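Local coordinates for prolyl-tRNA synthetase (Naegleria fowleri, PDB 6NAB), which probably attaches proline to its cognate tRNA, activating the amino acid with ATP to form prolyl-adenylate before the transfer, at residues 114-119 against 147-152; 143-148 against 166-171. One frame throughout, in Å; residues are numbered along the deposited sequence. Where two conformers were deposited one is given.

Interaction 1: residues 114-119 against 147-152; sequences IALRPT and NVVRWE. With PRO (proline), chain N; AMP (adenosine monophosphate), chain M.
Two arginines, Arg117 and Arg150, each reach from their own segment to hydrogen-bond the other in this buried contact, which joins the loop after strand 108-116 to the end of strand 140-149 at the active site. Between them lies a nearly straight backbone bond, Val149 N to Arg117 O (3.1 Å). Arg117, extended from CG to NE, crosses Asn147 at about a right angle and meets it side-on. Its NE donates to Asn147 O at 2.7 Å, its NH2 to Asn147 OD1 at 2.8 Å, the guanidinium and amide planes standing 69° apart. The amide's other atom, ND2, bonds to Glu164.

Arg150 uses all three guanidinium nitrogens. NE donates to Pro118 O (2.9 Å) and NH2 shares that oxygen, a side-on grip that fixes the rotation of the group. NH2 then also reaches OXT of the bound proline at 2.7 Å, while NH1 meets O1P of the adenosine monophosphate at 3.0 Å; these acceptors all lie at the edge of the guanidinium. Thr119 turns OG1 opposite its own backbone nitrogen (chi1 179°), where it accepts from the proline N at 2.8 Å and also bonds to Glu121. Glu152 OE2 receives the adenine N6. The Arg150 and Glu152 pair matches the Arg-x-Glu signature of class II motif 2, in which the arginine binds the phosphate and the substrate carboxylate.

A water donating to both Leu116 O and Val149 O bridges the backbones, and Leu116 CD1 packs on Val149 CG2. Phe95 of helix 89-95 lies against Pro118, Thr119 and Arg150. Strand 108-116 runs between strands 79-81 and 100-105, and Phe79 of the second subunit packs on Leu116.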
loop_
_atom_site.group_PDB
_atom_site.type_symbol
_atom_site.label_atom_id
_atom_site.label_comp_id
_atom_site.label_asym_id
_atom_site.label_seq_id
_atom_site.Cartn_x
_atom_site.Cartn_y
_atom_site.Cartn_z
ATOM N N ILE B 114 23.902 -0.278 -0.716
ATOM C CA ILE B 114 22.778 0.640 -0.830
ATOM C C ILE B 114 21.963 0.558 0.451
ATOM O O ILE B 114 21.953 -0.465 1.145
ATOM C CB ILE B 114 21.884 0.354 -2.065
ATOM C CG1 ILE B 114 21.322 -1.059 -1.982
ATOM C CG2 ILE B 114 22.658 0.586 -3.375
ATOM C CD1 ILE B 114 20.527 -1.452 -3.194
ATOM N N ALA B 115 21.285 1.652 0.761
ATOM C CA ALA B 115 20.590 1.831 2.023
ATOM C C ALA B 115 19.085 1.680 1.843
ATOM O O ALA B 115 18.540 1.943 0.769
ATOM C CB ALA B 115 20.910 3.211 2.601
ATOM N N LEU B 116 18.413 1.272 2.917
ATOM C CA LEU B 116 16.958 1.267 2.964
ATOM C C LEU B 116 16.466 2.636 3.420
ATOM O O LEU B 116 17.031 3.234 4.341
ATOM C CB LEU B 116 16.452 0.178 3.915
ATOM C CG LEU B 116 16.923 -1.252 3.648
ATOM C CD1 LEU B 116 16.260 -2.217 4.628
ATOM C CD2 LEU B 116 16.608 -1.630 2.212
ATOM N N ARG B 117 15.412 3.120 2.777
ATOM C CA ARG B 117 14.913 4.461 3.026
ATOM C C ARG B 117 14.516 4.641 4.492
ATOM O O ARG B 117 13.687 3.869 5.010
ATOM C CB ARG B 117 13.722 4.782 2.107
ATOM C CG ARG B 117 12.400 4.117 2.436
ATOM C CD ARG B 117 11.283 4.439 1.438
ATOM N NE ARG B 117 10.396 3.282 1.409
ATOM C CZ ARG B 117 9.738 2.825 0.358
ATOM N NH1 ARG B 117 9.812 3.432 -0.829
ATOM N NH2 ARG B 117 9.001 1.728 0.510
ATOM N N PRO B 118 15.093 5.601 5.195
ATOM C CA PRO B 118 14.551 5.993 6.513
ATOM C C PRO B 118 13.460 7.038 6.369
ATOM O O PRO B 118 12.720 7.321 7.322
ATOM C CB PRO B 118 15.785 6.545 7.230
ATOM C CG PRO B 118 16.571 7.169 6.128
ATOM C CD PRO B 118 16.360 6.292 4.903
ATOM N N THR B 119 13.404 7.647 5.179
ATOM C CA THR B 119 12.535 8.744 4.750
ATOM C C THR B 119 13.011 9.089 3.343
ATOM O O THR B 119 14.154 8.765 3.014
ATOM C CB THR B 119 12.599 9.963 5.694
ATOM O OG1 THR B 119 11.737 11.000 5.191
ATOM C CG2 THR B 119 14.038 10.505 5.831
ATOM N N ASN B 147 6.441 1.574 3.303
ATOM C CA ASN B 147 7.143 1.151 4.503
ATOM C C ASN B 147 8.496 1.857 4.587
ATOM O O ASN B 147 9.117 2.188 3.574
ATOM C CB ASN B 147 7.333 -0.376 4.531
ATOM C CG ASN B 147 8.043 -0.916 3.290
ATOM O OD1 ASN B 147 8.084 -0.273 2.241
ATOM N ND2 ASN B 147 8.608 -2.109 3.418
ATOM N N VAL B 148 8.940 2.117 5.807
ATOM C CA VAL B 148 10.228 2.754 6.022
ATOM C C VAL B 148 10.944 2.015 7.141
ATOM O O VAL B 148 10.328 1.334 7.963
ATOM C CB VAL B 148 10.086 4.260 6.333
ATOM C CG1 VAL B 148 10.013 5.047 5.024
ATOM C CG2 VAL B 148 8.833 4.503 7.116
ATOM N N VAL B 149 12.267 2.140 7.146
ATOM C CA VAL B 149 13.147 1.420 8.071
ATOM C C VAL B 149 14.017 2.416 8.832
ATOM O O VAL B 149 14.766 3.192 8.224
ATOM C CB VAL B 149 14.020 0.398 7.321
ATOM C CG1 VAL B 149 15.028 -0.243 8.245
ATOM C CG2 VAL B 149 13.124 -0.682 6.605
ATOM N N ARG B 150 13.934 2.380 10.157
ATOM C CA ARG B 150 14.844 3.132 11.016
ATOM C C ARG B 150 15.337 2.171 12.079
ATOM O O ARG B 150 14.542 1.663 12.878
ATOM C CB ARG B 150 14.153 4.347 11.647
ATOM C CG ARG B 150 13.769 5.416 10.608
ATOM C CD ARG B 150 13.121 6.674 11.223
ATOM N NE ARG B 150 12.519 7.513 10.170
ATOM C CZ ARG B 150 11.962 8.709 10.362
ATOM N NH1 ARG B 150 11.919 9.256 11.584
ATOM N NH2 ARG B 150 11.437 9.363 9.326
ATOM N N TRP B 151 16.636 1.884 12.062
ATOM C CA TRP B 151 17.195 0.896 12.981
ATOM C C TRP B 151 17.330 1.546 14.356
ATOM O O TRP B 151 18.416 1.892 14.820
ATOM C CB TRP B 151 18.513 0.344 12.467
ATOM C CG TRP B 151 18.653 -1.093 12.821
ATOM C CD1 TRP B 151 19.466 -1.634 13.779
ATOM C CD2 TRP B 151 17.903 -2.176 12.271
ATOM N NE1 TRP B 151 19.292 -2.994 13.828
ATOM C CE2 TRP B 151 18.333 -3.352 12.915
ATOM C CE3 TRP B 151 16.915 -2.268 11.283
ATOM C CZ2 TRP B 151 17.811 -4.608 12.602
ATOM C CZ3 TRP B 151 16.396 -3.516 10.974
ATOM C CH2 TRP B 151 16.842 -4.666 11.631
ATOM N N GLU B 152 16.173 1.712 14.998
ATOM C CA GLU B 152 16.062 2.462 16.242
ATOM C C GLU B 152 17.044 1.955 17.292
ATOM O O GLU B 152 17.207 0.746 17.486
ATOM C CB GLU B 152 14.623 2.366 16.768
ATOM C CG GLU B 152 13.562 2.905 15.795
ATOM C CD GLU B 152 13.429 4.431 15.862
ATOM O OE1 GLU B 152 13.819 5.042 16.899
ATOM O OE2 GLU B 152 12.963 5.017 14.862
HETATM N N PRO N . 10.008 12.997 6.004
HETATM C CA PRO N . 9.584 13.636 7.256
HETATM C C PRO N . 9.997 12.820 8.481
HETATM O O PRO N . 9.700 13.200 9.622
HETATM C CB PRO N . 8.054 13.697 7.126
HETATM C CG PRO N . 7.717 12.572 6.150
HETATM C CD PRO N . 8.861 12.581 5.174
HETATM O OXT PRO N . 10.649 11.775 8.353
HETATM P P AMP M . 9.683 12.148 12.765
HETATM O O1P AMP M . 10.739 12.064 11.584
HETATM O O2P AMP M . 10.169 11.777 14.200
HETATM O O3P AMP M . 9.009 13.514 12.691
HETATM O "O5'" AMP M . 8.458 11.169 12.469
HETATM C "C5'" AMP M . 7.773 11.181 11.219
HETATM C "C4'" AMP M . 6.517 10.351 11.284
HETATM O "O4'" AMP M . 6.887 8.965 11.522
HETATM C "C3'" AMP M . 5.566 10.738 12.412
HETATM O "O3'" AMP M . 4.214 10.529 12.000
HETATM C "C2'" AMP M . 5.958 9.771 13.538
HETATM O "O2'" AMP M . 4.922 9.505 14.450
HETATM C "C1'" AMP M . 6.362 8.519 12.761
HETATM N N9 AMP M . 7.405 7.697 13.393
HETATM C C8 AMP M . 8.714 8.048 13.590
HETATM N N7 AMP M . 9.481 7.059 13.990
HETATM C C5 AMP M . 8.613 5.985 14.075
HETATM C C6 AMP M . 8.808 4.631 14.417
HETATM N N6 AMP M . 9.998 4.107 14.736
HETATM N N1 AMP M . 7.728 3.813 14.392
HETATM C C2 AMP M . 6.544 4.324 14.042
HETATM N N3 AMP M . 6.239 5.581 13.692
HETATM C C4 AMP M . 7.322 6.363 13.725
HETATM O O HOH W 1 17.201 2.410 6.852
#

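Interaction 2: residues 143-148 against 166-171. With PRO (proline), chain N; AMP (adenosine monophosphate), chain M.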
loop_
_atom_site.group_PDB
_atom_site.type_symbol
_atom_site.label_atom_id
_atom_site.label_comp_id
_atom_site.label_asym_id
_atom_site.label_seq_id
_atom_site.Cartn_x
_atom_site.Cartn_y
_atom_site.Cartn_z
ATOM N N ASN B 143 2.592 12.371 -2.785
ATOM C CA ASN B 143 2.417 11.572 -1.578
ATOM C C ASN B 143 2.678 10.109 -1.907
ATOM O O ASN B 143 2.382 9.656 -3.017
ATOM C CB ASN B 143 0.988 11.714 -1.024
ATOM C CG ASN B 143 0.720 10.804 0.168
ATOM O OD1 ASN B 143 1.211 11.058 1.280
ATOM N ND2 ASN B 143 -0.110 9.764 -0.043
ATOM N N GLN B 144 3.191 9.354 -0.927
ATOM C CA GLN B 144 3.267 7.905 -1.101
ATOM C C GLN B 144 2.986 7.180 0.206
ATOM O O GLN B 144 3.375 7.646 1.288
ATOM C CB GLN B 144 4.625 7.467 -1.675
ATOM C CG GLN B 144 5.860 7.879 -0.873
ATOM C CD GLN B 144 7.143 7.397 -1.548
ATOM O OE1 GLN B 144 7.136 7.106 -2.733
ATOM N NE2 GLN B 144 8.246 7.308 -0.787
ATOM N N TRP B 145 2.285 6.043 0.084
ATOM C CA TRP B 145 2.010 5.118 1.189
ATOM C C TRP B 145 3.034 3.995 1.120
ATOM O O TRP B 145 2.978 3.165 0.210
ATOM C CB TRP B 145 0.590 4.552 1.102
ATOM C CG TRP B 145 -0.491 5.613 1.214
ATOM C CD1 TRP B 145 -1.095 6.278 0.186
ATOM C CD2 TRP B 145 -1.066 6.134 2.423
ATOM N NE1 TRP B 145 -2.024 7.165 0.676
ATOM C CE2 TRP B 145 -2.012 7.110 2.047
ATOM C CE3 TRP B 145 -0.858 5.881 3.789
ATOM C CZ2 TRP B 145 -2.766 7.830 2.985
ATOM C CZ3 TRP B 145 -1.606 6.596 4.719
ATOM C CH2 TRP B 145 -2.543 7.561 4.314
ATOM N N THR B 146 3.985 3.971 2.058
ATOM C CA THR B 146 5.106 3.046 1.941
ATOM C C THR B 146 5.527 2.540 3.315
ATOM O O THR B 146 5.091 3.042 4.351
ATOM C CB THR B 146 6.347 3.699 1.283
ATOM O OG1 THR B 146 6.913 4.651 2.193
ATOM C CG2 THR B 146 6.022 4.430 0.048
ATOM N N ASN B 147 6.441 1.574 3.303
ATOM C CA ASN B 147 7.143 1.151 4.503
ATOM C C ASN B 147 8.496 1.857 4.587
ATOM O O ASN B 147 9.117 2.188 3.574
ATOM C CB ASN B 147 7.333 -0.376 4.531
ATOM C CG ASN B 147 8.043 -0.916 3.290
ATOM O OD1 ASN B 147 8.084 -0.273 2.241
ATOM N ND2 ASN B 147 8.608 -2.109 3.418
ATOM N N VAL B 148 8.940 2.117 5.807
ATOM C CA VAL B 148 10.228 2.754 6.022
ATOM C C VAL B 148 10.944 2.015 7.141
ATOM O O VAL B 148 10.328 1.334 7.963
ATOM C CB VAL B 148 10.086 4.260 6.333
ATOM C CG1 VAL B 148 10.013 5.047 5.024
ATOM C CG2 VAL B 148 8.833 4.503 7.116
ATOM N N TYR B 166 4.950 1.747 8.756
ATOM C CA TYR B 166 4.196 2.094 7.566
ATOM C C TYR B 166 3.639 3.489 7.764
ATOM O O TYR B 166 3.225 3.843 8.869
ATOM C CB TYR B 166 3.073 1.064 7.311
ATOM C CG TYR B 166 3.637 -0.334 7.395
ATOM C CD1 TYR B 166 4.313 -0.894 6.325
ATOM C CD2 TYR B 166 3.585 -1.050 8.585
ATOM C CE1 TYR B 166 4.873 -2.154 6.413
ATOM C CE2 TYR B 166 4.144 -2.319 8.686
ATOM C CZ TYR B 166 4.790 -2.859 7.600
ATOM O OH TYR B 166 5.350 -4.103 7.695
ATOM N N TRP B 167 3.664 4.288 6.705
ATOM C CA TRP B 167 3.245 5.677 6.821
ATOM C C TRP B 167 2.750 6.165 5.463
ATOM O O TRP B 167 2.756 5.428 4.471
ATOM C CB TRP B 167 4.397 6.531 7.391
ATOM C CG TRP B 167 5.564 6.844 6.450
ATOM C CD1 TRP B 167 5.772 6.378 5.163
ATOM C CD2 TRP B 167 6.662 7.723 6.733
ATOM N NE1 TRP B 167 6.934 6.924 4.643
ATOM C CE2 TRP B 167 7.490 7.755 5.582
ATOM C CE3 TRP B 167 7.024 8.498 7.851
ATOM C CZ2 TRP B 167 8.664 8.514 5.527
ATOM C CZ3 TRP B 167 8.185 9.246 7.792
ATOM C CH2 TRP B 167 9.001 9.243 6.645
ATOM N N GLN B 168 2.282 7.403 5.440
ATOM C CA GLN B 168 2.336 8.220 4.243
ATOM C C GLN B 168 3.369 9.310 4.472
ATOM O O GLN B 168 3.567 9.773 5.598
ATOM C CB GLN B 168 0.973 8.837 3.884
ATOM C CG GLN B 168 0.300 9.679 4.979
ATOM C CD GLN B 168 0.925 11.079 5.176
ATOM O OE1 GLN B 168 0.967 11.591 6.299
ATOM N NE2 GLN B 168 1.430 11.680 4.096
ATOM N N GLU B 169 4.068 9.681 3.407
ATOM C CA GLU B 169 4.931 10.854 3.420
ATOM C C GLU B 169 4.548 11.731 2.232
ATOM O O GLU B 169 4.490 11.251 1.089
ATOM C CB GLU B 169 6.415 10.457 3.397
ATOM C CG GLU B 169 6.856 9.561 2.206
ATOM C CD GLU B 169 8.347 9.208 2.269
ATOM O OE1 GLU B 169 8.686 8.023 2.045
ATOM O OE2 GLU B 169 9.179 10.123 2.519
ATOM N N GLY B 170 4.199 12.984 2.514
ATOM C CA GLY B 170 3.882 13.958 1.480
ATOM C C GLY B 170 5.063 14.895 1.290
ATOM O O GLY B 170 5.742 15.252 2.254
ATOM N N HIS B 171 5.309 15.281 0.034
ATOM C CA HIS B 171 6.440 16.147 -0.322
ATOM C C HIS B 171 5.940 17.193 -1.308
ATOM O O HIS B 171 5.560 16.851 -2.433
ATOM C CB HIS B 171 7.592 15.341 -0.927
ATOM C CG HIS B 171 8.202 14.365 0.019
ATOM N ND1 HIS B 171 9.371 14.633 0.705
ATOM C CD2 HIS B 171 7.794 13.140 0.429
ATOM C CE1 HIS B 171 9.657 13.611 1.494
ATOM N NE2 HIS B 171 8.721 12.689 1.341
HETATM N N PRO N . 10.008 12.997 6.004
HETATM C CA PRO N . 9.584 13.636 7.256
HETATM C C PRO N . 9.997 12.820 8.481
HETATM O O PRO N . 9.700 13.200 9.622
HETATM C CB PRO N . 8.054 13.697 7.126
HETATM C CG PRO N . 7.717 12.572 6.150
HETATM C CD PRO N . 8.861 12.581 5.174
HETATM O OXT PRO N . 10.649 11.775 8.353
HETATM P P AMP M . 9.683 12.148 12.765
HETATM O O1P AMP M . 10.739 12.064 11.584
HETATM O O2P AMP M . 10.169 11.777 14.200
HETATM O O3P AMP M . 9.009 13.514 12.691
HETATM O "O5'" AMP M . 8.458 11.169 12.469
HETATM C "C5'" AMP M . 7.773 11.181 11.219
HETATM C "C4'" AMP M . 6.517 10.351 11.284
HETATM O "O4'" AMP M . 6.887 8.965 11.522
HETATM C "C3'" AMP M . 5.566 10.738 12.412
HETATM O "O3'" AMP M . 4.214 10.529 12.000
HETATM C "C2'" AMP M . 5.958 9.771 13.538
HETATM O "O2'" AMP M . 4.922 9.505 14.450
HETATM C "C1'" AMP M . 6.362 8.519 12.761
HETATM N N9 AMP M . 7.405 7.697 13.393
HETATM C C8 AMP M . 8.714 8.048 13.590
HETATM N N7 AMP M . 9.481 7.059 13.990
HETATM C C5 AMP M . 8.613 5.985 14.075
HETATM C C6 AMP M . 8.808 4.631 14.417
HETATM N N6 AMP M . 9.998 4.107 14.736
HETATM N N1 AMP M . 7.728 3.813 14.392
HETATM C C2 AMP M . 6.544 4.324 14.042
HETATM N N3 AMP M . 6.239 5.581 13.692
HETATM C C4 AMP M . 7.322 6.363 13.725
#
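Gln168 lays its CB over one face of the Trp145 indole, 3.5 Å from the centroid of the six-membered ring and 11° off its normal, a CH-pi contact between facing residues of two antiparallel strands. Bent at chi2 (75°), the Gln168 chain carries NE2 to Asn143 OD1 at 2.9 Å, with the two amide planes nearly coplanar. The polar ends have further partners: Gln168 OE1 bonds to Tyr191, Trp145 NE1 to Asp63.

Turned to the substrate side of the sheet, Gln144 and Glu169 lie side by side, pointing the same way. Gln144 NE2 meets Glu169 OE1 at 3.0 Å from above the carboxylate plane; Gln144 OE1 takes the backbone N of Phe76, and Glu169 OE1 also bonds to Ser120. The second oxygen, OE2, takes His171 NE2 at 2.9 Å. Glu169 CB backs one face of the Trp167 indole; Val148 CG2 sits over the opposite face, 3.8 Å from the centroid of the five-membered ring, though less certainly, since Val148 was deposited in two conformers. The far edge of this indole meets the ligands, Trp167 CH2 lying 3.5 Å from proline OXT, which suits a wall of the substrate pocket.

Paired backbone bonds at Gln144-Glu169 and Thr146-Trp167 join these two motif 2 strands. Strand 261-272 flanks 164-174 on its other side, helix 49-68 packs over Trp145 and Gln168, and helix 121-131 adjoins His171.

In the fold
Interactions 1 and 2 share Asn147 and Val148 on strand 140-149, and their centres lie about 12 Å apart. Interaction 2 pairs the strands of motif 2; interaction 1 takes the end of the first strand and the start of its loop to the turn that meets the proline amine. They touch beside the ligands: Trp167 CZ3 lies 3.6 Å from Arg150 NH2, and its CH2 3.6 Å from Thr119 OG1. Both contacts reach the proline and the nucleotide, with Glu121 and His240 adding bonds to the proline. A magnesium ion is about 4 Å from the side chain of Arg150 and about 9 Å from that of Trp167.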